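Local coordinates for protein glycosyltransferase (Streptomyces halstedii, PDB 3WAD) that belongs to the GT-B glycosyltransferases, in the family of the erythromycin biosynthesis protein CIII, and carries two Rossmann-like domains joined by a linker, at residues 87-92 with 162-167; 94-99 with 155-160; 228-233 with 306-311. All coordinates share one frame; numbering follows the deposited sequence.

Contact 1. Residues 87-92 with 162-167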
loop_
_atom_site.group_PDB
_atom_site.type_symbol
_atom_site.label_atom_id
_atom_site.label_comp_id
_atom_site.label_asym_id
_atom_site.label_seq_id
_atom_site.Cartn_x
_atom_site.Cartn_y
_atom_site.Cartn_z
ATOM N N LEU B 87 35.077 2.744 -23.167
ATOM C CA LEU B 87 33.935 1.879 -23.567
ATOM C C LEU B 87 34.288 1.000 -24.777
ATOM O O LEU B 87 33.639 1.025 -25.815
ATOM C CB LEU B 87 32.668 2.738 -23.800
ATOM C CG LEU B 87 32.103 3.346 -22.503
ATOM C CD1 LEU B 87 30.902 4.182 -22.761
ATOM C CD2 LEU B 87 31.820 2.209 -21.460
ATOM N N THR B 88 35.301 0.190 -24.618
ATOM C CA THR B 88 35.700 -0.766 -25.650
ATOM C C THR B 88 34.915 -2.072 -25.472
ATOM O O THR B 88 34.383 -2.318 -24.388
ATOM C CB THR B 88 37.155 -1.161 -25.443
ATOM O OG1 THR B 88 37.253 -1.783 -24.171
ATOM C CG2 THR B 88 38.089 0.105 -25.413
ATOM N N TRP B 89 34.873 -2.904 -26.527
ATOM C CA TRP B 89 34.326 -4.251 -26.465
ATOM C C TRP B 89 34.934 -5.023 -25.255
ATOM O O TRP B 89 34.168 -5.626 -24.469
ATOM C CB TRP B 89 34.607 -5.023 -27.751
ATOM C CG TRP B 89 33.890 -6.384 -27.764
ATOM C CD1 TRP B 89 32.591 -6.641 -28.186
ATOM C CD2 TRP B 89 34.417 -7.626 -27.297
ATOM N NE1 TRP B 89 32.296 -7.979 -28.020
ATOM C CE2 TRP B 89 33.400 -8.608 -27.483
ATOM C CE3 TRP B 89 35.667 -8.020 -26.744
ATOM C CZ2 TRP B 89 33.588 -9.947 -27.130
ATOM C CZ3 TRP B 89 35.845 -9.351 -26.394
ATOM C CH2 TRP B 89 34.824 -10.300 -26.599
ATOM N N GLN B 90 36.273 -4.972 -25.056
ATOM C CA GLN B 90 36.876 -5.734 -23.975
ATOM C C GLN B 90 36.406 -5.275 -22.572
ATOM O O GLN B 90 36.166 -6.100 -21.661
ATOM C CB GLN B 90 38.402 -5.646 -23.993
ATOM C CG GLN B 90 39.075 -6.764 -23.151
ATOM C CD GLN B 90 38.604 -8.211 -23.558
ATOM O OE1 GLN B 90 38.750 -8.627 -24.729
ATOM N NE2 GLN B 90 37.994 -8.954 -22.597
ATOM N N TYR B 91 36.331 -3.973 -22.388
ATOM C CA TYR B 91 35.851 -3.423 -21.116
ATOM C C TYR B 91 34.417 -3.831 -20.789
ATOM O O TYR B 91 34.146 -4.268 -19.686
ATOM C CB TYR B 91 35.911 -1.901 -21.148
ATOM C CG TYR B 91 35.416 -1.240 -19.837
ATOM C CD1 TYR B 91 36.207 -1.222 -18.687
ATOM C CD2 TYR B 91 34.161 -0.673 -19.773
ATOM C CE1 TYR B 91 35.763 -0.606 -17.498
ATOM C CE2 TYR B 91 33.693 -0.040 -18.608
ATOM C CZ TYR B 91 34.499 -0.013 -17.473
ATOM O OH TYR B 91 34.026 0.580 -16.334
ATOM N N ILE B 92 33.493 -3.650 -21.738
ATOM C CA ILE B 92 32.074 -3.978 -21.502
ATOM C C ILE B 92 31.869 -5.512 -21.308
ATOM O O ILE B 92 31.157 -5.986 -20.377
ATOM C CB ILE B 92 31.246 -3.389 -22.628
ATOM C CG1 ILE B 92 31.350 -1.884 -22.523
ATOM C CG2 ILE B 92 29.755 -3.852 -22.532
ATOM C CD1 ILE B 92 30.614 -1.174 -23.626
ATOM N N ASP B 162 23.683 -1.973 -25.362
ATOM C CA ASP B 162 23.555 -1.476 -26.749
ATOM C C ASP B 162 24.911 -1.316 -27.402
ATOM O O ASP B 162 25.100 -1.826 -28.534
ATOM C CB ASP B 162 22.772 -0.200 -26.794
ATOM C CG ASP B 162 21.321 -0.434 -26.583
ATOM O OD1 ASP B 162 20.831 -1.623 -26.646
ATOM O OD2 ASP B 162 20.658 0.569 -26.297
ATOM N N HIS B 163 25.840 -0.670 -26.694
ATOM C CA HIS B 163 27.201 -0.496 -27.180
ATOM C C HIS B 163 27.782 -1.863 -27.461
ATOM O O HIS B 163 28.335 -2.066 -28.542
ATOM C CB HIS B 163 28.138 0.159 -26.159
ATOM C CG HIS B 163 28.038 1.645 -26.061
ATOM N ND1 HIS B 163 28.526 2.501 -27.027
ATOM C CD2 HIS B 163 27.580 2.442 -25.061
ATOM C CE1 HIS B 163 28.303 3.751 -26.667
ATOM N NE2 HIS B 163 27.741 3.743 -25.471
ATOM N N PHE B 164 27.705 -2.768 -26.479
ATOM C CA PHE B 164 28.245 -4.101 -26.631
ATOM C C PHE B 164 27.686 -4.851 -27.828
ATOM O O PHE B 164 28.437 -5.580 -28.530
ATOM C CB PHE B 164 27.999 -4.962 -25.392
ATOM C CG PHE B 164 28.704 -6.268 -25.416
ATOM C CD1 PHE B 164 30.067 -6.326 -25.187
ATOM C CD2 PHE B 164 28.020 -7.441 -25.631
ATOM C CE1 PHE B 164 30.752 -7.528 -25.122
ATOM C CE2 PHE B 164 28.691 -8.680 -25.607
ATOM C CZ PHE B 164 30.053 -8.721 -25.355
ATOM N N ASN B 165 26.371 -4.700 -28.058
ATOM C CA ASN B 165 25.777 -5.484 -29.148
ATOM C C ASN B 165 26.171 -4.870 -30.516
ATOM O O ASN B 165 26.364 -5.615 -31.449
ATOM C CB ASN B 165 24.238 -5.597 -29.070
ATOM C CG ASN B 165 23.738 -6.420 -27.893
ATOM O OD1 ASN B 165 24.406 -7.310 -27.392
ATOM N ND2 ASN B 165 22.531 -6.094 -27.438
ATOM N N ARG B 166 26.200 -3.534 -30.621
ATOM C CA ARG B 166 26.779 -2.838 -31.798
ATOM C C ARG B 166 28.234 -3.332 -32.021
ATOM O O ARG B 166 28.562 -3.881 -33.079
ATOM C CB ARG B 166 26.719 -1.311 -31.638
ATOM C CG ARG B 166 27.522 -0.584 -32.783
ATOM C CD ARG B 166 27.518 0.967 -32.753
ATOM N NE ARG B 166 28.488 1.495 -31.785
ATOM C CZ ARG B 166 28.195 1.844 -30.528
ATOM N NH1 ARG B 166 26.948 1.752 -30.054
ATOM N NH2 ARG B 166 29.153 2.293 -29.737
ATOM N N LEU B 167 29.102 -3.208 -31.025
ATOM C CA LEU B 167 30.499 -3.706 -31.210
ATOM C C LEU B 167 30.613 -5.179 -31.653
ATOM O O LEU B 167 31.395 -5.516 -32.552
ATOM C CB LEU B 167 31.372 -3.407 -30.021
ATOM C CG LEU B 167 31.326 -1.964 -29.498
ATOM C CD1 LEU B 167 32.250 -1.835 -28.301
ATOM C CD2 LEU B 167 31.696 -0.932 -30.546
#

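Contact 2. Residues 94-99 with 155-160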
loop_
_atom_site.group_PDB
_atom_site.type_symbol
_atom_site.label_atom_id
_atom_site.label_comp_id
_atom_site.label_asym_id
_atom_site.label_seq_id
_atom_site.Cartn_x
_atom_site.Cartn_y
_atom_site.Cartn_z
ATOM N N ASP B 94 34.114 -7.414 -19.937
ATOM C CA ASP B 94 34.550 -7.737 -18.585
ATOM C C ASP B 94 33.593 -7.188 -17.529
ATOM O O ASP B 94 33.456 -7.805 -16.507
ATOM C CB ASP B 94 35.980 -7.309 -18.281
ATOM C CG ASP B 94 37.023 -7.956 -19.223
ATOM O OD1 ASP B 94 36.753 -9.018 -19.863
ATOM O OD2 ASP B 94 38.152 -7.372 -19.297
ATOM N N VAL B 95 32.969 -6.041 -17.778
ATOM C CA VAL B 95 31.940 -5.580 -16.886
ATOM C C VAL B 95 30.843 -6.707 -16.811
ATOM O O VAL B 95 30.431 -7.097 -15.723
ATOM C CB VAL B 95 31.345 -4.207 -17.296
ATOM C CG1 VAL B 95 30.186 -3.922 -16.485
ATOM C CG2 VAL B 95 32.383 -3.039 -17.008
ATOM N N PHE B 96 30.444 -7.222 -17.979
ATOM C CA PHE B 96 29.422 -8.238 -18.050
ATOM C C PHE B 96 29.795 -9.528 -17.350
ATOM O O PHE B 96 28.958 -10.118 -16.638
ATOM C CB PHE B 96 28.953 -8.503 -19.483
ATOM C CG PHE B 96 28.139 -7.409 -20.058
ATOM C CD1 PHE B 96 27.500 -6.516 -19.247
ATOM C CD2 PHE B 96 27.988 -7.287 -21.444
ATOM C CE1 PHE B 96 26.737 -5.505 -19.763
ATOM C CE2 PHE B 96 27.184 -6.273 -21.971
ATOM C CZ PHE B 96 26.600 -5.377 -21.154
ATOM N N ALA B 97 31.027 -9.962 -17.545
ATOM C CA ALA B 97 31.542 -11.135 -16.829
ATOM C C ALA B 97 31.483 -10.952 -15.319
ATOM O O ALA B 97 31.050 -11.866 -14.624
ATOM C CB ALA B 97 32.923 -11.515 -17.308
ATOM N N GLN B 98 31.877 -9.781 -14.819
ATOM C CA GLN B 98 31.874 -9.554 -13.374
ATOM C C GLN B 98 30.478 -9.383 -12.777
ATOM O O GLN B 98 30.179 -10.006 -11.776
ATOM C CB GLN B 98 32.694 -8.313 -13.017
ATOM C CG GLN B 98 32.718 -7.983 -11.504
ATOM C CD GLN B 98 33.396 -6.605 -11.281
ATOM O OE1 GLN B 98 34.596 -6.546 -11.068
ATOM N NE2 GLN B 98 32.634 -5.518 -11.396
ATOM N N TYR B 99 29.630 -8.579 -13.400
ATOM C CA TYR B 99 28.341 -8.343 -12.852
ATOM C C TYR B 99 27.375 -9.510 -13.042
ATOM O O TYR B 99 26.418 -9.651 -12.295
ATOM C CB TYR B 99 27.763 -7.131 -13.517
ATOM C CG TYR B 99 28.202 -5.923 -12.797
ATOM C CD1 TYR B 99 29.247 -5.170 -13.277
ATOM C CD2 TYR B 99 27.605 -5.578 -11.573
ATOM C CE1 TYR B 99 29.672 -4.043 -12.597
ATOM C CE2 TYR B 99 28.015 -4.473 -10.872
ATOM C CZ TYR B 99 29.048 -3.712 -11.397
ATOM O OH TYR B 99 29.479 -2.621 -10.718
ATOM N N ASP B 155 19.287 3.690 -17.140
ATOM C CA ASP B 155 19.532 2.344 -17.625
ATOM C C ASP B 155 21.007 2.144 -18.032
ATOM O O ASP B 155 21.305 2.004 -19.219
ATOM C CB ASP B 155 18.582 2.034 -18.786
ATOM C CG ASP B 155 18.575 0.574 -19.157
ATOM O OD1 ASP B 155 19.151 -0.332 -18.452
ATOM O OD2 ASP B 155 17.941 0.318 -20.191
ATOM N N GLN B 156 21.915 2.145 -17.040
ATOM C CA GLN B 156 23.329 1.933 -17.292
ATOM C C GLN B 156 23.524 0.631 -18.030
ATOM O O GLN B 156 24.381 0.506 -18.920
ATOM C CB GLN B 156 24.101 1.852 -15.960
ATOM C CG GLN B 156 24.122 3.124 -15.135
ATOM C CD GLN B 156 24.885 4.307 -15.763
ATOM O OE1 GLN B 156 25.237 4.301 -16.950
ATOM N NE2 GLN B 156 25.178 5.334 -14.910
ATOM N N TRP B 157 22.761 -0.394 -17.624
ATOM C CA TRP B 157 23.008 -1.729 -18.144
ATOM C C TRP B 157 22.580 -1.762 -19.597
ATOM O O TRP B 157 23.286 -2.354 -20.414
ATOM C CB TRP B 157 22.166 -2.740 -17.343
ATOM C CG TRP B 157 22.441 -4.222 -17.553
ATOM C CD1 TRP B 157 21.623 -5.131 -18.191
ATOM C CD2 TRP B 157 23.555 -4.982 -17.029
ATOM N NE1 TRP B 157 22.179 -6.399 -18.114
ATOM C CE2 TRP B 157 23.358 -6.334 -17.415
ATOM C CE3 TRP B 157 24.737 -4.632 -16.367
ATOM C CZ2 TRP B 157 24.259 -7.364 -17.069
ATOM C CZ3 TRP B 157 25.648 -5.656 -15.994
ATOM C CH2 TRP B 157 25.394 -7.020 -16.360
ATOM N N GLY B 158 21.442 -1.103 -19.913
ATOM C CA GLY B 158 20.959 -1.119 -21.321
ATOM C C GLY B 158 21.875 -0.291 -22.227
ATOM O O GLY B 158 22.226 -0.712 -23.358
ATOM N N ARG B 159 22.286 0.876 -21.706
ATOM C CA ARG B 159 23.312 1.703 -22.379
ATOM C C ARG B 159 24.618 0.921 -22.716
ATOM O O ARG B 159 25.111 0.921 -23.862
ATOM C CB ARG B 159 23.619 2.931 -21.509
ATOM C CG ARG B 159 24.710 3.864 -22.105
ATOM C CD ARG B 159 25.085 4.986 -21.116
ATOM N NE ARG B 159 25.707 4.466 -19.906
ATOM C CZ ARG B 159 26.994 4.120 -19.777
ATOM N NH1 ARG B 159 27.855 4.240 -20.808
ATOM N NH2 ARG B 159 27.429 3.670 -18.586
ATOM N N MET B 160 25.171 0.199 -21.747
ATOM C CA MET B 160 26.332 -0.595 -22.049
ATOM C C MET B 160 25.936 -1.753 -23.001
ATOM O O MET B 160 26.752 -2.217 -23.806
ATOM C CB MET B 160 26.922 -1.223 -20.753
ATOM C CG MET B 160 27.308 -0.194 -19.675
ATOM S SD MET B 160 28.988 0.354 -19.976
ATOM C CE MET B 160 29.813 -0.679 -18.781
#

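Contact 3. Residues 228-233 with 306-311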
loop_
_atom_site.group_PDB
_atom_site.type_symbol
_atom_site.label_atom_id
_atom_site.label_comp_id
_atom_site.label_asym_id
_atom_site.label_seq_id
_atom_site.Cartn_x
_atom_site.Cartn_y
_atom_site.Cartn_z
ATOM N N PRO B 228 7.744 8.436 -5.694
ATOM C CA PRO B 228 8.819 8.099 -4.729
ATOM C C PRO B 228 8.214 7.629 -3.454
ATOM O O PRO B 228 7.602 8.407 -2.750
ATOM C CB PRO B 228 9.558 9.423 -4.512
ATOM C CG PRO B 228 8.759 10.490 -5.033
ATOM C CD PRO B 228 7.542 9.885 -5.817
ATOM N N PHE B 229 8.248 6.325 -3.208
ATOM C CA PHE B 229 7.679 5.797 -1.958
ATOM C C PHE B 229 8.765 5.983 -0.897
ATOM O O PHE B 229 9.870 5.388 -1.017
ATOM C CB PHE B 229 7.319 4.297 -2.072
ATOM C CG PHE B 229 6.804 3.685 -0.764
ATOM C CD1 PHE B 229 5.715 4.232 -0.132
ATOM C CD2 PHE B 229 7.406 2.550 -0.218
ATOM C CE1 PHE B 229 5.217 3.693 1.053
ATOM C CE2 PHE B 229 6.935 1.996 0.975
ATOM C CZ PHE B 229 5.816 2.587 1.627
ATOM N N ASN B 230 8.436 6.741 0.133
ATOM C CA ASN B 230 9.368 7.014 1.220
ATOM C C ASN B 230 9.380 6.038 2.417
ATOM O O ASN B 230 10.249 6.148 3.317
ATOM C CB ASN B 230 9.249 8.493 1.626
ATOM C CG ASN B 230 9.468 9.419 0.426
ATOM O OD1 ASN B 230 10.319 9.141 -0.474
ATOM N ND2 ASN B 230 8.663 10.457 0.352
ATOM N N GLY B 231 8.462 5.060 2.416
ATOM C CA GLY B 231 8.454 4.013 3.468
ATOM C C GLY B 231 7.473 4.445 4.533
ATOM O O GLY B 231 6.903 5.500 4.432
ATOM N N PRO B 232 7.189 3.597 5.539
ATOM C CA PRO B 232 6.264 4.063 6.627
ATOM C C PRO B 232 6.542 5.480 7.231
ATOM O O PRO B 232 7.646 5.962 7.270
ATOM C CB PRO B 232 6.420 2.977 7.694
ATOM C CG PRO B 232 7.903 2.339 7.383
ATOM C CD PRO B 232 7.846 2.309 5.853
ATOM N N ALA B 233 5.526 6.188 7.647
ATOM C CA ALA B 233 5.730 7.573 7.998
ATOM C C ALA B 233 4.742 7.994 9.036
ATOM O O ALA B 233 3.576 7.641 8.953
ATOM C CB ALA B 233 5.625 8.501 6.726
ATOM N N PRO B 306 10.012 12.065 6.751
ATOM C CA PRO B 306 9.216 11.861 5.499
ATOM C C PRO B 306 9.267 13.072 4.538
ATOM O O PRO B 306 8.636 14.109 4.770
ATOM C CB PRO B 306 7.813 11.590 6.022
ATOM C CG PRO B 306 7.744 12.354 7.392
ATOM C CD PRO B 306 9.157 12.169 7.957
ATOM N N LEU B 307 10.023 12.917 3.448
ATOM C CA LEU B 307 10.325 13.983 2.508
ATOM C C LEU B 307 9.070 14.607 1.932
ATOM O O LEU B 307 9.014 15.799 1.688
ATOM C CB LEU B 307 11.138 13.430 1.333
ATOM C CG LEU B 307 12.648 13.641 1.294
ATOM C CD1 LEU B 307 13.255 14.221 2.581
ATOM C CD2 LEU B 307 13.343 12.382 0.830
ATOM N N HIS B 308 8.063 13.772 1.657
ATOM C CA HIS B 308 6.847 14.291 1.064
ATOM C C HIS B 308 6.157 15.140 2.088
ATOM O O HIS B 308 5.432 15.987 1.685
ATOM C CB HIS B 308 5.923 13.171 0.615
ATOM C CG HIS B 308 5.657 12.162 1.690
ATOM N ND1 HIS B 308 4.474 12.110 2.398
ATOM C CD2 HIS B 308 6.436 11.168 2.180
ATOM C CE1 HIS B 308 4.536 11.127 3.288
ATOM N NE2 HIS B 308 5.719 10.538 3.172
ATOM N N ALA B 309 6.376 14.974 3.407
ATOM C CA ALA B 309 5.731 15.981 4.356
ATOM C C ALA B 309 6.559 17.236 4.513
ATOM O O ALA B 309 6.005 18.352 4.644
ATOM C CB ALA B 309 5.427 15.417 5.735
ATOM N N LEU B 310 7.880 17.037 4.444
ATOM C CA LEU B 310 8.868 18.120 4.592
ATOM C C LEU B 310 9.018 18.988 3.316
ATOM O O LEU B 310 8.928 20.211 3.383
ATOM C CB LEU B 310 10.256 17.541 5.025
ATOM C CG LEU B 310 11.391 18.564 5.270
ATOM C CD1 LEU B 310 11.077 19.602 6.364
ATOM C CD2 LEU B 310 12.673 17.791 5.636
ATOM N N LEU B 311 9.287 18.371 2.173
ATOM C CA LEU B 311 9.704 19.156 1.014
ATOM C C LEU B 311 8.748 20.266 0.533
ATOM O O LEU B 311 9.219 21.226 -0.014
ATOM C CB LEU B 311 10.136 18.275 -0.168
ATOM C CG LEU B 311 11.444 17.521 0.017
ATOM C CD1 LEU B 311 11.624 16.743 -1.212
ATOM C CD2 LEU B 311 12.643 18.510 0.236
HETATM O O HOH W 1 6.063 7.352 2.852
#

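Contact 1. Residues 87-92 with 162-167
The Phe164 ring lies against one face of the pyrrole part of Trp89, near-parallel to it but slid far to one side. The centroids lie 4.6 Å apart for the Trp89 five-membered ring and the Phe164 ring, and the planes differ by only 18°, but overlap is slight. The rim does the touching: Phe164 CE1 rides over the indole face, 3.3 Å from Trp89 NE1. With CG anti to the backbone N in Trp89 (chi1 -173°) and likewise in Phe164, each ring swings across the gap although its CB does not aim straight at the partner segment. Trp89 NE1 itself is hydrogen-bonded to Thr168 OG1. These are two helices of the N-terminal GT-B domain, 89-106 and 156-168, packed side by side. Leu167 is a second bump, at the indole edge: its CB meets Trp89 CD1, while its CD1 lodges against the backbone turn of Leu87, Thr88 and Trp89, 3.3 Å from Trp89 N. That turn is fixed by an N-cap, in which Thr88 OG1 accepts from Tyr91 N at 3.0 Å. Further along, Ile92 straddles two residues: its CG2 presses on Phe164 CB at 3.5 Å, and its CD1 on His163 CB at 3.8 Å. The His163 ring meets Leu87 CD1 loosely through NE2, and its rotation is held by Arg166 NH2, which donates to His163 ND1 at 2.8 Å, close to the ring plane.

Contact 2. Residues 94-99 with 155-160
Phe96 and Trp157 meet edge-to-face where helices 89-106 and 156-168 of the N-terminal GT-B domain run roughly antiparallel. The local axes cross at -140° and approach no closer than 12.0 Å, a wide spacing filled by long side chains rather than by backbone contact. From its CB, Phe96 has CG anti to the carbonyl carbon (chi1 -72°), which carries the ring off its own helix and into the gap. Its CD1 comes first, 3.6 Å from Trp157 CH2 over one face of the indole. Next along the same edge, CE1 of Phe96 lies 3.9 Å from Trp157 CZ3, towards the rim of that face. At the tip, Phe96 CZ passes the six-membered ring and reaches Met160 CB at 4.2 Å. The remaining flank, CE2, packs on Phe164 one turn further along helix 156-168. The planes of Phe96 and Trp157 stand at 60°. The indole is also held at its edge, where Tyr99 CB lies near its plane, 3.6 Å from Trp157 CZ3, and Leu180 of helix 179-188 touches both Phe96 and Trp157. The start of helix 156-168 is capped by Asp155, whose OD1 accepts from Gly158 N and also forms a salt bridge with Arg149. Met160 is bent at both its second and third torsions, bringing its CE across Val95 to lie 3.9 Å from CG2 and 4.0 Å from CG1 of that valine.

Contact 3. Residues 228-233 with 306-311
Pro306, which packs on Ala233, has its carbonyl oxygen gripped by two amides: Pro306 O accepts from Ala309 N at 2.8 Å and from Leu310 N, slightly longer. The paired hydrogen bonds close the first turn of helix 307-310, with Pro306 at the N-cap position. In His308, CG sits between the backbone N and the carbonyl carbon (chi1 52°), and the imidazole reaches towards the loop 228-233. There its edge runs alongside the amide of Asn230, the two planes being nearly coplanar at 20°. Asn230 ND2 comes 3.0 Å from His308 CD2, a separation too short for plain contact, so the exact fit here is doubtful; the Asn230 amide is anchored by OD1, hydrogen-bonded to Asn328 ND2 of helix 323-332. The loop probably forms part of the connection between the two GT-B domains: it follows strand 221-222 of the first parallel sheet, runs into strand 233-234 and then, past helix 237-240, to strand 247-251 of the second, whereas helix 307-310 belongs to the C-terminal domain, just ahead of strand 314-319. Beyond the amide, a water bridges the two segments. It donates to Gly231 O at 2.6 Å and accepts only a weak bond from His308 NE2, 3.2 Å away. Past Gly231, the chain extends and Ala233 turns its CB to the helix, lying 3.9 Å from Pro306 CB and also near the plane of the His308 ring, at its edge. The same Ala233 pairs in a parallel beta ladder with a strand of the second subunit, so a sheet continues across the dimer interface, and Thr49 of that subunit packs on both Ala233 and His308.

In the fold
Contacts 1 and 2 hold the same two helices, 89-106 and 156-168, with centres 9 Å apart, and they touch each other directly, as where Leu87 packs on Arg159 and Met160. Both helix starts are capped. Contact 2 is the buried one, closed by apolar and aromatic groups; contact 1, at the outer end, differs in its partly exposed Leu87, His163 and Leu167. Contact 3 lies on the opposite side of the chain's centre, its centre 32 Å from that of contact 2. It joins the loop 228-233, probably part of the interdomain connection, to the C-terminal domain beside the second subunit and is smaller, partly buried and more polar, with a water between its segments where the helix pair relies on rings.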